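Local atomic coordinates of hydrogenase 2 maturation peptidase (Thaumarchaeota archaeon SCGC AB-539-E09, PDB entry 5TTX), a protein that probably cleaves a C-terminal extension from the large subunit of a nickel-iron hydrogenase, a late step in maturation of that enzyme. Residues Gly26-Val29 against Val30-Leu33. Sequence-based numbering, arbitrary orientation.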
loop_
_atom_site.group_PDB
_atom_site.type_symbol
_atom_site.label_atom_id
_atom_site.label_comp_id
_atom_site.label_asym_id
_atom_site.label_seq_id
_atom_site.Cartn_x
_atom_site.Cartn_y
_atom_site.Cartn_z
ATOM N N GLY A 26 38.007 -15.870 -24.162
ATOM C CA GLY A 26 37.467 -14.523 -24.082
ATOM C C GLY A 26 38.534 -13.436 -24.051
ATOM O O GLY A 26 38.522 -12.507 -24.864
ATOM N N PRO A 27 39.458 -13.517 -23.086
ATOM C CA PRO A 27 40.562 -12.539 -23.047
ATOM C C PRO A 27 41.385 -12.515 -24.313
ATOM O O PRO A 27 41.905 -11.450 -24.686
ATOM C CB PRO A 27 41.402 -13.004 -21.849
ATOM C CG PRO A 27 40.385 -13.690 -20.910
ATOM C CD PRO A 27 39.376 -14.337 -21.855
ATOM N N ARG A 28 41.531 -13.660 -24.988
ATOM C CA ARG A 28 42.312 -13.679 -26.218
ATOM C C ARG A 28 41.561 -13.003 -27.373
ATOM O O ARG A 28 42.196 -12.432 -28.263
ATOM C CB ARG A 28 42.707 -15.116 -26.561
ATOM C CG ARG A 28 43.841 -15.699 -25.667
ATOM C CD ARG A 28 45.235 -15.132 -26.025
ATOM N NE ARG A 28 45.542 -15.443 -27.408
ATOM C CZ ARG A 28 46.206 -16.528 -27.798
ATOM N NH1 ARG A 28 46.666 -17.406 -26.898
ATOM N NH2 ARG A 28 46.404 -16.738 -29.090
ATOM N N VAL A 29 40.223 -13.038 -27.373
ATOM C CA VAL A 29 39.473 -12.248 -28.346
ATOM C C VAL A 29 39.676 -10.764 -28.076
ATOM O O VAL A 29 39.869 -9.969 -29.003
ATOM C CB VAL A 29 37.973 -12.609 -28.330
ATOM C CG1 VAL A 29 37.184 -11.585 -29.199
ATOM C CG2 VAL A 29 37.733 -14.049 -28.833
ATOM N N VAL A 30 39.654 -10.366 -26.806
ATOM C CA VAL A 30 39.932 -8.969 -26.480
ATOM C C VAL A 30 41.297 -8.553 -27.018
ATOM O O VAL A 30 41.447 -7.448 -27.553
ATOM C CB VAL A 30 39.815 -8.742 -24.963
ATOM C CG1 VAL A 30 40.307 -7.337 -24.577
ATOM C CG2 VAL A 30 38.365 -8.940 -24.551
ATOM N N ASP A 31 42.310 -9.433 -26.899
ATOM C CA ASP A 31 43.622 -9.131 -27.467
ATOM C C ASP A 31 43.520 -8.838 -28.957
ATOM O O ASP A 31 44.124 -7.878 -29.447
ATOM C CB ASP A 31 44.601 -10.289 -27.258
ATOM C CG ASP A 31 44.955 -10.515 -25.808
ATOM O OD1 ASP A 31 44.517 -9.723 -24.940
ATOM O OD2 ASP A 31 45.684 -11.496 -25.544
ATOM N N LEU A 32 42.768 -9.657 -29.699
ATOM C CA LEU A 32 42.603 -9.393 -31.125
ATOM C C LEU A 32 41.940 -8.044 -31.358
ATOM O O LEU A 32 42.416 -7.242 -32.171
ATOM C CB LEU A 32 41.801 -10.509 -31.787
ATOM C CG LEU A 32 42.520 -11.852 -31.901
ATOM C CD1 LEU A 32 41.568 -12.885 -32.503
ATOM C CD2 LEU A 32 43.824 -11.723 -32.764
ATOM N N LEU A 33 40.851 -7.766 -30.636
ATOM C CA LEU A 33 40.120 -6.507 -30.815
ATOM C C LEU A 33 40.981 -5.303 -30.448
ATOM O O LEU A 33 41.034 -4.318 -31.190
ATOM C CB LEU A 33 38.839 -6.530 -29.985
ATOM C CG LEU A 33 37.810 -7.539 -30.486
ATOM C CD1 LEU A 33 36.682 -7.685 -29.489
ATOM C CD2 LEU A 33 37.267 -7.094 -31.847
#
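Asp31 leans back along its helix toward Pro27 and Arg28, and its side chain, followed atom by atom, is a worked example of a carboxylate that passes close to backbone carbonyls without bonding them and meets Arg28 with one of its oxygens. Its CB lies 3.4 Å from Arg28 O. With CG beside the backbone N (chi1 -67°), the carboxylate is carried toward the preceding turn, where OD1 comes within 3.1 Å of Pro27 O. These two are both acceptors and form no bond; Pro27 O instead takes the amide of Asp31 (N to O 3.0 Å), while OD1 forms a salt bridge with Arg18 in a loop. The other oxygen, OD2, meets CD of Arg28 at 3.7 Å. Arg28 bends at chi2 and chi3, leaving NE 4.4 Å from OD2, too far for a salt bridge; the guanidinium and carboxylate planes lie 10° apart, and OD2 approaches obliquely. An asparagine here would probably leave Arg18 without its charged mate and weaken the pull on Arg28. Farther round the helix, Val29 and Leu33 lie side by side, CG1 of Val29 touching CD1 of Leu33 at 3.9 Å; Val29 also packs on Ala150 of helix 141-158, and Leu33 on Ala44 of strand 42-48. Chemically, the helix of this beta-alpha-beta unit thus divides its duties: apolar branches join sheet and neighbouring helix, whereas the carboxylate pairs with Arg18 and probably eases the charge of Arg28 through space.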